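Local coordinates for Ro sixty-related protein, RSR (PDB 2NVO) that binds several small RNAs that accumulate during recovery from ultraviolet irradiation and contributes to the resistance of Deinococcus radiodurans to that radiation, at residues L75-A80 with A110-N115; D118-W123 with G150-R155; V105-A110 with A141-L146; S39-L44 with A83-L88. All coordinates share one frame; numbering follows the deposited sequence.

Interaction 1. Residues L75-A80 with A110-N115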
loop_
_atom_site.group_PDB
_atom_site.type_symbol
_atom_site.label_atom_id
_atom_site.label_comp_id
_atom_site.label_asym_id
_atom_site.label_seq_id
_atom_site.Cartn_x
_atom_site.Cartn_y
_atom_site.Cartn_z
ATOM N N LEU A 75 23.277 -4.117 -13.939
ATOM C CA LEU A 75 23.451 -2.722 -13.580
ATOM C C LEU A 75 24.228 -2.577 -12.285
ATOM O O LEU A 75 25.015 -1.650 -12.133
ATOM C CB LEU A 75 22.104 -2.019 -13.446
ATOM C CG LEU A 75 22.216 -0.621 -12.840
ATOM C CD1 LEU A 75 22.976 0.307 -13.787
ATOM C CD2 LEU A 75 20.838 -0.060 -12.527
ATOM N N VAL A 76 23.993 -3.483 -11.345
ATOM C CA VAL A 76 24.677 -3.429 -10.062
ATOM C C VAL A 76 26.169 -3.677 -10.236
ATOM O O VAL A 76 26.988 -3.088 -9.534
ATOM C CB VAL A 76 24.092 -4.437 -9.057
ATOM C CG1 VAL A 76 25.024 -4.601 -7.863
ATOM C CG2 VAL A 76 22.712 -3.983 -8.602
ATOM N N GLN A 77 26.520 -4.547 -11.177
ATOM C CA GLN A 77 27.922 -4.801 -11.487
ATOM C C GLN A 77 28.535 -3.608 -12.203
ATOM O O GLN A 77 29.594 -3.110 -11.816
ATOM C CB GLN A 77 28.063 -6.049 -12.357
ATOM C CG GLN A 77 27.682 -7.325 -11.651
ATOM C CD GLN A 77 28.479 -7.533 -10.378
ATOM O OE1 GLN A 77 29.711 -7.593 -10.402
ATOM N NE2 GLN A 77 27.779 -7.650 -9.255
ATOM N N ARG A 78 27.838 -3.148 -13.240
ATOM C CA ARG A 78 28.306 -2.068 -14.099
ATOM C C ARG A 78 28.501 -0.755 -13.342
ATOM O O ARG A 78 29.549 -0.119 -13.452
ATOM C CB ARG A 78 27.333 -1.868 -15.261
ATOM C CG ARG A 78 27.978 -1.297 -16.509
ATOM C CD ARG A 78 26.942 -0.908 -17.547
ATOM N NE ARG A 78 25.766 -1.774 -17.516
ATOM C CZ ARG A 78 24.534 -1.344 -17.271
ATOM N NH1 ARG A 78 23.521 -2.197 -17.256
ATOM N NH2 ARG A 78 24.313 -0.056 -17.045
ATOM N N ASP A 79 27.493 -0.355 -12.572
ATOM C CA ASP A 79 27.542 0.906 -11.829
ATOM C C ASP A 79 26.763 0.816 -10.509
ATOM O O ASP A 79 25.667 1.370 -10.377
ATOM C CB ASP A 79 27.015 2.055 -12.698
ATOM C CG ASP A 79 27.210 3.428 -12.057
ATOM O OD1 ASP A 79 27.586 3.507 -10.864
ATOM O OD2 ASP A 79 26.977 4.441 -12.755
ATOM N N ALA A 80 27.345 0.123 -9.537
ATOM C CA ALA A 80 26.737 -0.030 -8.220
ATOM C C ALA A 80 26.502 1.317 -7.538
ATOM O O ALA A 80 25.582 1.461 -6.728
ATOM C CB ALA A 80 27.593 -0.927 -7.342
ATOM N N ALA A 110 25.287 -4.340 -1.673
ATOM C CA ALA A 110 26.039 -4.620 -0.459
ATOM C C ALA A 110 26.809 -5.932 -0.538
ATOM O O ALA A 110 27.933 -6.022 -0.041
ATOM C CB ALA A 110 25.113 -4.619 0.760
ATOM N N LYS A 111 26.213 -6.939 -1.169
ATOM C CA LYS A 111 26.787 -8.281 -1.150
ATOM C C LYS A 111 27.624 -8.611 -2.376
ATOM O O LYS A 111 28.543 -9.413 -2.288
ATOM C CB LYS A 111 25.702 -9.348 -0.987
ATOM C CG LYS A 111 24.896 -9.252 0.300
ATOM C CD LYS A 111 25.723 -9.553 1.533
ATOM C CE LYS A 111 26.263 -10.976 1.519
ATOM N NZ LYS A 111 26.713 -11.423 2.871
ATOM N N THR A 112 27.310 -8.014 -3.520
ATOM C CA THR A 112 27.944 -8.445 -4.762
ATOM C C THR A 112 28.512 -7.337 -5.654
ATOM O O THR A 112 28.999 -7.618 -6.751
ATOM C CB THR A 112 27.003 -9.336 -5.604
ATOM O OG1 THR A 112 26.007 -8.528 -6.244
ATOM C CG2 THR A 112 26.338 -10.393 -4.730
ATOM N N ALA A 113 28.458 -6.089 -5.204
ATOM C CA ALA A 113 29.071 -5.014 -5.976
ATOM C C ALA A 113 30.581 -5.246 -6.040
ATOM O O ALA A 113 31.197 -5.574 -5.027
ATOM C CB ALA A 113 28.763 -3.659 -5.358
ATOM N N PRO A 114 31.177 -5.089 -7.234
ATOM C CA PRO A 114 32.614 -5.334 -7.436
ATOM C C PRO A 114 33.514 -4.523 -6.498
ATOM O O PRO A 114 34.538 -5.031 -6.042
ATOM C CB PRO A 114 32.843 -4.899 -8.886
ATOM C CG PRO A 114 31.506 -5.014 -9.538
ATOM C CD PRO A 114 30.499 -4.691 -8.480
ATOM N N ASN A 115 33.129 -3.288 -6.205
ATOM C CA ASN A 115 33.960 -2.406 -5.395
ATOM C C ASN A 115 33.640 -2.444 -3.901
ATOM O O ASN A 115 32.496 -2.659 -3.496
ATOM C CB ASN A 115 33.876 -0.974 -5.917
ATOM C CG ASN A 115 34.180 -0.879 -7.396
ATOM O OD1 ASN A 115 33.930 0.148 -8.024
ATOM N ND2 ASN A 115 34.716 -1.953 -7.964
HETATM O O HOH W 1 24.700 -8.116 -9.363
#

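Interaction 2. Residues D118-W123 with G150-R155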
loop_
_atom_site.group_PDB
_atom_site.type_symbol
_atom_site.label_atom_id
_atom_site.label_comp_id
_atom_site.label_asym_id
_atom_site.label_seq_id
_atom_site.Cartn_x
_atom_site.Cartn_y
_atom_site.Cartn_z
ATOM N N ASP A 118 31.565 0.618 -2.618
ATOM C CA ASP A 118 30.148 0.510 -2.960
ATOM C C ASP A 118 29.421 -0.466 -2.027
ATOM O O ASP A 118 28.378 -0.137 -1.468
ATOM C CB ASP A 118 29.983 0.108 -4.428
ATOM C CG ASP A 118 30.313 1.243 -5.382
ATOM O OD1 ASP A 118 30.138 2.414 -4.997
ATOM O OD2 ASP A 118 30.737 0.970 -6.521
ATOM N N ARG A 119 29.981 -1.657 -1.852
ATOM C CA ARG A 119 29.462 -2.594 -0.865
ATOM C C ARG A 119 29.353 -1.927 0.501
ATOM O O ARG A 119 28.412 -2.172 1.251
ATOM C CB ARG A 119 30.349 -3.839 -0.772
ATOM C CG ARG A 119 30.363 -4.691 -2.029
ATOM C CD ARG A 119 30.986 -6.064 -1.774
ATOM N NE ARG A 119 32.346 -5.968 -1.243
ATOM C CZ ARG A 119 33.452 -6.153 -1.961
ATOM N NH1 ARG A 119 33.374 -6.455 -3.252
ATOM N NH2 ARG A 119 34.643 -6.044 -1.383
ATOM N N LYS A 120 30.322 -1.079 0.821
ATOM C CA LYS A 120 30.376 -0.439 2.126
ATOM C C LYS A 120 29.310 0.644 2.263
ATOM O O LYS A 120 28.691 0.796 3.320
ATOM C CB LYS A 120 31.776 0.148 2.381
ATOM C CG LYS A 120 32.820 -0.891 2.796
ATOM C CD LYS A 120 34.155 -0.255 3.213
ATOM C CE LYS A 120 34.966 0.224 2.009
ATOM N NZ LYS A 120 36.032 1.183 2.406
ATOM N N ALA A 121 29.112 1.399 1.188
ATOM C CA ALA A 121 28.109 2.458 1.164
ATOM C C ALA A 121 26.695 1.876 1.272
ATOM O O ALA A 121 25.827 2.449 1.936
ATOM C CB ALA A 121 28.255 3.295 -0.097
ATOM N N ALA A 122 26.472 0.736 0.625
ATOM C CA ALA A 122 25.194 0.038 0.752
ATOM C C ALA A 122 24.940 -0.324 2.212
ATOM O O ALA A 122 23.900 0.012 2.770
ATOM C CB ALA A 122 25.167 -1.192 -0.129
ATOM N N TRP A 123 25.906 -0.988 2.839
ATOM C CA TRP A 123 25.803 -1.292 4.262
ATOM C C TRP A 123 25.522 -0.062 5.114
ATOM O O TRP A 123 24.661 -0.106 5.994
ATOM C CB TRP A 123 27.051 -2.014 4.760
ATOM C CG TRP A 123 27.101 -3.449 4.348
ATOM C CD1 TRP A 123 27.936 -4.014 3.423
ATOM C CD2 TRP A 123 26.268 -4.506 4.835
ATOM N NE1 TRP A 123 27.680 -5.362 3.316
ATOM C CE2 TRP A 123 26.659 -5.687 4.173
ATOM C CE3 TRP A 123 25.237 -4.570 5.777
ATOM C CZ2 TRP A 123 26.056 -6.916 4.420
ATOM C CZ3 TRP A 123 24.640 -5.794 6.021
ATOM C CH2 TRP A 123 25.049 -6.945 5.345
ATOM N N GLY A 150 31.177 -12.066 6.155
ATOM C CA GLY A 150 32.472 -11.417 6.237
ATOM C C GLY A 150 32.400 -10.206 7.148
ATOM O O GLY A 150 31.348 -9.903 7.713
ATOM N N ARG A 151 33.520 -9.506 7.284
ATOM C CA ARG A 151 33.615 -8.358 8.183
ATOM C C ARG A 151 32.597 -7.264 7.867
ATOM O O ARG A 151 31.989 -6.689 8.781
ATOM C CB ARG A 151 35.025 -7.783 8.160
ATOM N N LEU A 152 32.429 -6.962 6.583
ATOM C CA LEU A 152 31.480 -5.934 6.172
ATOM C C LEU A 152 30.071 -6.299 6.614
ATOM O O LEU A 152 29.313 -5.440 7.061
ATOM C CB LEU A 152 31.497 -5.729 4.659
ATOM C CG LEU A 152 32.513 -4.732 4.109
ATOM C CD1 LEU A 152 32.011 -4.179 2.794
ATOM C CD2 LEU A 152 32.764 -3.599 5.106
ATOM N N THR A 153 29.734 -7.583 6.491
ATOM C CA THR A 153 28.410 -8.063 6.865
ATOM C C THR A 153 28.168 -8.001 8.374
ATOM O O THR A 153 27.167 -7.448 8.820
ATOM C CB THR A 153 28.145 -9.482 6.328
ATOM O OG1 THR A 153 28.189 -9.461 4.894
ATOM C CG2 THR A 153 26.767 -9.972 6.779
ATOM N N ARG A 154 29.079 -8.566 9.165
ATOM C CA ARG A 154 28.933 -8.497 10.616
ATOM C C ARG A 154 28.767 -7.053 11.070
ATOM O O ARG A 154 27.795 -6.713 11.739
ATOM C CB ARG A 154 30.126 -9.140 11.327
ATOM C CG ARG A 154 30.093 -10.648 11.319
ATOM C CD ARG A 154 31.426 -11.240 11.754
ATOM N NE ARG A 154 32.484 -10.968 10.783
ATOM C CZ ARG A 154 33.777 -11.193 11.001
ATOM N NH1 ARG A 154 34.178 -11.690 12.167
ATOM N NH2 ARG A 154 34.669 -10.917 10.056
ATOM N N ARG A 155 29.723 -6.207 10.693
ATOM C CA ARG A 155 29.673 -4.791 11.038
ATOM C C ARG A 155 28.403 -4.107 10.530
ATOM O O ARG A 155 27.729 -3.413 11.281
ATOM C CB ARG A 155 30.916 -4.054 10.515
ATOM C CG ARG A 155 32.139 -4.200 11.415
ATOM C CD ARG A 155 31.760 -3.930 12.867
ATOM N NE ARG A 155 30.835 -2.803 12.972
ATOM C CZ ARG A 155 30.090 -2.537 14.042
ATOM N NH1 ARG A 155 29.265 -1.497 14.041
ATOM N NH2 ARG A 155 30.161 -3.318 15.112
#

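Interaction 3. Residues V105-A110 with A141-L146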
loop_
_atom_site.group_PDB
_atom_site.type_symbol
_atom_site.label_atom_id
_atom_site.label_comp_id
_atom_site.label_asym_id
_atom_site.label_seq_id
_atom_site.Cartn_x
_atom_site.Cartn_y
_atom_site.Cartn_z
ATOM N N VAL A 105 17.585 -4.737 -3.958
ATOM C CA VAL A 105 18.637 -4.027 -4.668
ATOM C C VAL A 105 19.793 -3.693 -3.734
ATOM O O VAL A 105 20.956 -3.880 -4.083
ATOM C CB VAL A 105 18.099 -2.748 -5.324
ATOM C CG1 VAL A 105 19.245 -1.894 -5.807
ATOM C CG2 VAL A 105 17.178 -3.108 -6.496
ATOM N N LEU A 106 19.457 -3.219 -2.539
ATOM C CA LEU A 106 20.454 -2.888 -1.528
ATOM C C LEU A 106 21.290 -4.103 -1.153
ATOM O O LEU A 106 22.515 -4.006 -1.045
ATOM C CB LEU A 106 19.809 -2.286 -0.276
ATOM C CG LEU A 106 20.807 -1.578 0.654
ATOM C CD1 LEU A 106 21.266 -0.230 0.085
ATOM C CD2 LEU A 106 20.227 -1.378 2.044
ATOM N N ALA A 107 20.633 -5.245 -0.958
ATOM C CA ALA A 107 21.346 -6.484 -0.714
ATOM C C ALA A 107 22.315 -6.801 -1.843
ATOM O O ALA A 107 23.461 -7.169 -1.584
ATOM C CB ALA A 107 20.374 -7.644 -0.497
ATOM N N LEU A 108 21.863 -6.668 -3.089
ATOM C CA LEU A 108 22.698 -7.002 -4.245
ATOM C C LEU A 108 23.971 -6.159 -4.273
ATOM O O LEU A 108 25.069 -6.677 -4.473
ATOM C CB LEU A 108 21.936 -6.818 -5.565
ATOM C CG LEU A 108 20.829 -7.804 -5.933
ATOM C CD1 LEU A 108 19.979 -7.260 -7.086
ATOM C CD2 LEU A 108 21.422 -9.162 -6.291
ATOM N N ILE A 109 23.809 -4.855 -4.096
ATOM C CA ILE A 109 24.945 -3.951 -4.047
ATOM C C ILE A 109 25.859 -4.314 -2.870
ATOM O O ILE A 109 27.047 -4.590 -3.050
ATOM C CB ILE A 109 24.488 -2.489 -3.917
ATOM C CG1 ILE A 109 23.542 -2.110 -5.060
ATOM C CG2 ILE A 109 25.702 -1.553 -3.882
ATOM C CD1 ILE A 109 22.906 -0.731 -4.886
ATOM N N ALA A 110 25.287 -4.340 -1.673
ATOM C CA ALA A 110 26.039 -4.620 -0.459
ATOM C C ALA A 110 26.809 -5.932 -0.538
ATOM O O ALA A 110 27.933 -6.022 -0.041
ATOM C CB ALA A 110 25.113 -4.619 0.760
ATOM N N ALA A 141 17.061 -12.080 4.337
ATOM C CA ALA A 141 16.583 -13.157 3.470
ATOM C C ALA A 141 17.064 -12.966 2.027
ATOM O O ALA A 141 17.352 -13.936 1.340
ATOM C CB ALA A 141 15.068 -13.261 3.518
ATOM N N PHE A 142 17.154 -11.715 1.570
ATOM C CA PHE A 142 17.692 -11.425 0.236
ATOM C C PHE A 142 19.213 -11.610 0.198
ATOM O O PHE A 142 19.767 -12.152 -0.762
ATOM C CB PHE A 142 17.369 -9.989 -0.204
ATOM C CG PHE A 142 15.925 -9.757 -0.567
ATOM C CD1 PHE A 142 15.272 -10.587 -1.475
ATOM C CD2 PHE A 142 15.228 -8.683 -0.023
ATOM C CE1 PHE A 142 13.938 -10.359 -1.814
ATOM C CE2 PHE A 142 13.887 -8.455 -0.357
ATOM C CZ PHE A 142 13.251 -9.286 -1.248
ATOM N N ALA A 143 19.886 -11.144 1.245
ATOM C CA ALA A 143 21.347 -11.162 1.289
ATOM C C ALA A 143 21.936 -12.563 1.474
ATOM O O ALA A 143 23.033 -12.843 0.994
ATOM C CB ALA A 143 21.859 -10.224 2.385
ATOM N N ASP A 144 21.219 -13.442 2.169
ATOM C CA ASP A 144 21.804 -14.728 2.528
ATOM C C ASP A 144 22.018 -15.619 1.310
ATOM O O ASP A 144 22.689 -16.643 1.394
ATOM C CB ASP A 144 21.055 -15.445 3.672
ATOM C CG ASP A 144 19.693 -16.020 3.258
ATOM O OD1 ASP A 144 19.426 -16.206 2.049
ATOM O OD2 ASP A 144 18.888 -16.305 4.176
ATOM N N ALA A 145 21.475 -15.202 0.173
ATOM C CA ALA A 145 21.674 -15.934 -1.069
ATOM C C ALA A 145 22.766 -15.308 -1.923
ATOM O O ALA A 145 22.876 -15.614 -3.106
ATOM C CB ALA A 145 20.377 -16.003 -1.852
ATOM N N LEU A 146 23.579 -14.440 -1.325
ATOM C CA LEU A 146 24.561 -13.684 -2.093
ATOM C C LEU A 146 25.961 -13.727 -1.477
ATOM O O LEU A 146 26.928 -13.273 -2.095
ATOM C CB LEU A 146 24.117 -12.222 -2.242
ATOM C CG LEU A 146 22.702 -11.909 -2.734
ATOM C CD1 LEU A 146 22.456 -10.408 -2.698
ATOM C CD2 LEU A 146 22.467 -12.451 -4.123
#

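Interaction 4. Residues S39-L44 with A83-L88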
loop_
_atom_site.group_PDB
_atom_site.type_symbol
_atom_site.label_atom_id
_atom_site.label_comp_id
_atom_site.label_asym_id
_atom_site.label_seq_id
_atom_site.Cartn_x
_atom_site.Cartn_y
_atom_site.Cartn_z
ATOM N N SER A 39 17.309 4.727 -20.120
ATOM C CA SER A 39 18.180 5.256 -19.074
ATOM C C SER A 39 18.203 4.347 -17.849
ATOM O O SER A 39 17.148 3.942 -17.359
ATOM C CB SER A 39 17.725 6.651 -18.656
ATOM O OG SER A 39 18.473 7.107 -17.539
ATOM N N ASP A 40 19.403 4.039 -17.355
ATOM C CA ASP A 40 19.558 3.170 -16.187
ATOM C C ASP A 40 18.781 3.716 -14.996
ATOM O O ASP A 40 18.088 2.970 -14.306
ATOM C CB ASP A 40 21.035 3.015 -15.790
ATOM C CG ASP A 40 21.853 2.249 -16.816
ATOM O OD1 ASP A 40 21.271 1.537 -17.663
ATOM O OD2 ASP A 40 23.099 2.358 -16.766
ATOM N N GLU A 41 18.908 5.018 -14.759
ATOM C CA GLU A 41 18.236 5.673 -13.644
ATOM C C GLU A 41 16.727 5.429 -13.682
ATOM O O GLU A 41 16.111 5.083 -12.670
ATOM C CB GLU A 41 18.503 7.186 -13.655
ATOM C CG GLU A 41 19.934 7.607 -13.320
ATOM C CD GLU A 41 20.850 7.692 -14.546
ATOM O OE1 GLU A 41 21.831 8.467 -14.495
ATOM O OE2 GLU A 41 20.594 6.993 -15.554
ATOM N N SER A 42 16.135 5.618 -14.854
ATOM C CA SER A 42 14.691 5.533 -14.997
ATOM C C SER A 42 14.210 4.099 -14.943
ATOM O O SER A 42 13.156 3.813 -14.381
ATOM C CB SER A 42 14.242 6.178 -16.309
ATOM O OG SER A 42 14.452 7.575 -16.269
ATOM N N ARG A 43 14.976 3.201 -15.552
ATOM C CA ARG A 43 14.591 1.802 -15.605
ATOM C C ARG A 43 14.681 1.176 -14.217
ATOM O O ARG A 43 13.838 0.374 -13.839
ATOM C CB ARG A 43 15.452 1.029 -16.604
ATOM C CG ARG A 43 14.885 -0.338 -16.937
ATOM C CD ARG A 43 15.723 -1.078 -17.969
ATOM N NE ARG A 43 15.265 -2.454 -18.150
ATOM C CZ ARG A 43 15.705 -3.264 -19.111
ATOM N NH1 ARG A 43 16.612 -2.831 -19.979
ATOM N NH2 ARG A 43 15.240 -4.500 -19.208
ATOM N N LEU A 44 15.706 1.548 -13.463
ATOM C CA LEU A 44 15.860 1.048 -12.103
ATOM C C LEU A 44 14.793 1.634 -11.181
ATOM O O LEU A 44 14.265 0.934 -10.322
ATOM C CB LEU A 44 17.255 1.357 -11.552
ATOM C CG LEU A 44 17.496 0.908 -10.107
ATOM C CD1 LEU A 44 17.469 -0.618 -10.015
ATOM C CD2 LEU A 44 18.804 1.452 -9.559
ATOM N N ALA A 83 23.245 2.743 -8.918
ATOM C CA ALA A 83 22.230 1.827 -8.410
ATOM C C ALA A 83 21.869 2.247 -6.993
ATOM O O ALA A 83 20.701 2.318 -6.631
ATOM C CB ALA A 83 22.744 0.397 -8.427
ATOM N N LEU A 84 22.893 2.562 -6.205
ATOM C CA LEU A 84 22.719 2.946 -4.811
ATOM C C LEU A 84 22.096 4.336 -4.672
ATOM O O LEU A 84 21.251 4.558 -3.805
ATOM C CB LEU A 84 24.070 2.930 -4.107
ATOM C CG LEU A 84 24.177 2.390 -2.679
ATOM C CD1 LEU A 84 25.314 3.098 -1.947
ATOM C CD2 LEU A 84 22.881 2.537 -1.911
ATOM N N ARG A 85 22.533 5.279 -5.503
ATOM C CA ARG A 85 21.989 6.631 -5.440
ATOM C C ARG A 85 20.513 6.634 -5.840
ATOM O O ARG A 85 19.686 7.266 -5.186
ATOM C CB ARG A 85 22.795 7.589 -6.327
ATOM C CG ARG A 85 22.030 8.838 -6.761
ATOM C CD ARG A 85 22.920 9.808 -7.542
ATOM N NE ARG A 85 23.785 9.120 -8.498
ATOM C CZ ARG A 85 23.494 8.941 -9.783
ATOM N NH1 ARG A 85 22.352 9.405 -10.279
ATOM N NH2 ARG A 85 24.345 8.297 -10.573
ATOM N N VAL A 86 20.199 5.920 -6.918
ATOM C CA VAL A 86 18.824 5.748 -7.374
ATOM C C VAL A 86 17.968 5.142 -6.254
ATOM O O VAL A 86 16.866 5.611 -5.967
ATOM C CB VAL A 86 18.770 4.857 -8.643
ATOM C CG1 VAL A 86 17.334 4.619 -9.083
ATOM C CG2 VAL A 86 19.577 5.483 -9.773
ATOM N N THR A 87 18.497 4.113 -5.604
ATOM C CA THR A 87 17.775 3.424 -4.540
ATOM C C THR A 87 17.487 4.325 -3.347
ATOM O O THR A 87 16.386 4.303 -2.807
ATOM C CB THR A 87 18.507 2.135 -4.098
ATOM O OG1 THR A 87 18.515 1.220 -5.185
ATOM C CG2 THR A 87 17.811 1.475 -2.922
ATOM N N LEU A 88 18.459 5.136 -2.941
ATOM C CA LEU A 88 18.219 6.045 -1.827
ATOM C C LEU A 88 17.208 7.135 -2.188
ATOM O O LEU A 88 16.349 7.483 -1.376
ATOM C CB LEU A 88 19.531 6.647 -1.311
ATOM C CG LEU A 88 20.249 5.808 -0.245
ATOM C CD1 LEU A 88 20.384 4.363 -0.690
ATOM C CD2 LEU A 88 21.617 6.401 0.068
#

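Interaction 1. Residues L75-A80 with A110-N115
Gln77 reaches from the last turn of helix 70-78 to the chain leaving helix 100-112, joining two helix ends in the horseshoe of HEAT-like repeats that forms the TROVE domain. Its chain bends at chi2 (-56°), which turns the amide from the helix wall toward Thr112 and Pro114. Gln77 NE2 donates to Thr112 O over 2.8 Å with a nearly straight N-H...O angle of 166°. The acceptor lies close to the amide plane of Gln77, yet the donor stands above the carbonyl plane of Thr112, 51° out of it. The side chains of Gln77 and Thr112 themselves meet at about a right angle, and a water links them: it accepts from Gln77 NE2 at 3.1 Å and gives a weak bond to Thr112 OG1. That hydroxyl has its stronger partner one turn earlier, Leu108 O.

The other end of the amide rests on the proline ring, with Gln77 OE1 3.3 Å from Pro114 CG. The rotation of the amide is probably fixed chiefly through the NE2 bond. This polar part is at the surface; beneath it Val76 CG1 lies loosely beside the Thr112 hydroxyl and Ala113, and Val76 also packs on Ile109. At the buried end two methyls meet directly, Ala80 CB against Ala113 CB at 3.6 Å.

Interaction 2. Residues D118-W123 with G150-R155
Trp123 lays one face of its indole over the first turn of helix 151-163, and this is the closely packed half of the contact. Leu152 O sits 3.8 Å above the ring plane, over its centre, while Thr153 CA makes a CH-pi contact 4.0 Å from the centroid of the six-membered ring of Trp123. Toward the far rim, Thr153 OG1 comes within 3.4 Å of Trp123 CZ2, and Thr153 CG2 lies near CH2. The indole gets there because CG stands beside the backbone N (chi1 -76°), swinging it across to the other helix. The segments run almost parallel, 11° apart, with axes 10.3 Å from each other at closest approach. Helix 116-129 is thus packed beside helix 151-163 in the horseshoe of HEAT-like repeats, the latter lying in the region that probably binds RNA, as in relatives.

The outer half is more open, apart from one point. Leu152 pushes its branched end against the aliphatic parts of Arg119 and Lys120, and Lys120 CG and Leu152 CD1, at 3.4 Å, are closer than carbons usually pack. Beyond it the lysine heads away toward solvent. The guanidinium of Arg119 is held by Ala113 O, and the hydroxyl of Thr153 takes a bond from Lys111 NZ. No hydrogen bond joins the two segments, so cohesion probably comes from dispersion and ring-face contact, while these polar groups find partners beside the interface.

Interaction 3. Residues V105-A110 with A141-L146
Leu146 and Leu108 both carry CG beside the backbone N (chi1 -50° and -72°), and these torsions bring their methyl ends together, although the CB of Leu108 itself points away from the partner segment. The two chains meet obliquely, with Leu108 CD2 3.9 Å from Leu146 CD1. That same Leu146 methyl leans on the backbone of helix 100-112, 3.6 Å from Ala107 O.

Ala107 is the hub of the other half. Its methyl faces the partner helix and fits among three residues: Phe142 CB lies 3.8 Å from Ala107 CB, Ala143 CB is 4.1 Å from it, and Leu146 CD1 is equally near. With a residue this small on the inner face the backbones come close, the CA atoms of Ala107 and Ala143 being 5.1 Å apart. Phe142 gives only its root to this packing; its ring turns away and meets the ring of His138 instead, their planes at about 30°. No hydrogen bond crosses, and the side-chain contacts are all apolar.

In the helical horseshoe of the TROVE domain, this packing sets helix 133-143 and the turn after it against one flank of helix 100-112. Other flanks of helix 100-112 are already occupied: Ile109 and Leu106 pack on Leu84 of helix 80-93, Ala110 on Ala122 and Trp123 of helix 116-129, and Val105 on Phe47 and Leu48 of helix 40-50.

Interaction 4. Residues S39-L44 with A83-L88
Ala83 O is gripped twice from within its own helix, by Thr87 N in the regular helical bond and by Thr87 OG1 at 2.8 Å, the two donors coming from opposite faces of the carbonyl plane. The hydroxyl is thereby tied back to the helix, and Leu44 of helix 40-50 packs next to this spot, its CD2 lying 3.6 Å from Ala83 O.

Leu44 carries the contact. Its CG stands opposite the backbone N (chi1 178°), which carries CD2 onto Val86: Leu44 CD2 presses on Val86 CG1 at 3.5 Å and also comes near Ala83 CB. Val86 is wedged between Leu44 and Glu41: its CG1 lies 3.8 Å from Glu41 O, and its CG2 meets the stem of the glutamate, whose side chain it crosses at about a right angle. At the outer edge Glu41 bends at chi2 (89°) and the guanidinium of Arg85 approaches. Glu41 OE1 and Arg85 NH1 stay 4.4 Å apart, beyond a salt bridge, so any attraction between them is probably modest.

The segments cross at -49°, their axes 9.9 Å apart at the closest. The contact belongs to the first modelled helices of the TROVE horseshoe: helix 70-78 touches Leu44 through Leu75, helix 100-112 packs on Ala83, Leu84 and Thr87, and helix 116-129 meets Leu84 through Ala121.

All four contacts lie in the same region of the helical horseshoe. Interactions 3 and 4 are buried and mainly apolar, though interaction 4 has a charged rim; interactions 1 and 2 are partly exposed, and only interaction 1 has a direct hydrogen bond across it. Helix 100-112 serves both interactions 1 and 3, which share Ala110. Its Ile109 packs on Ala83, connecting interaction 3 to interaction 4. Polar ties join others: Arg78 NH2 of interaction 1 forms a salt bridge with Asp40 OD2 of interaction 4, and Lys111 and Ala113 of interaction 1 probably bond to Thr153 and Arg119 of interaction 2. Small alanines allow close backbones in interaction 3, whereas a broad indole bridges interaction 2.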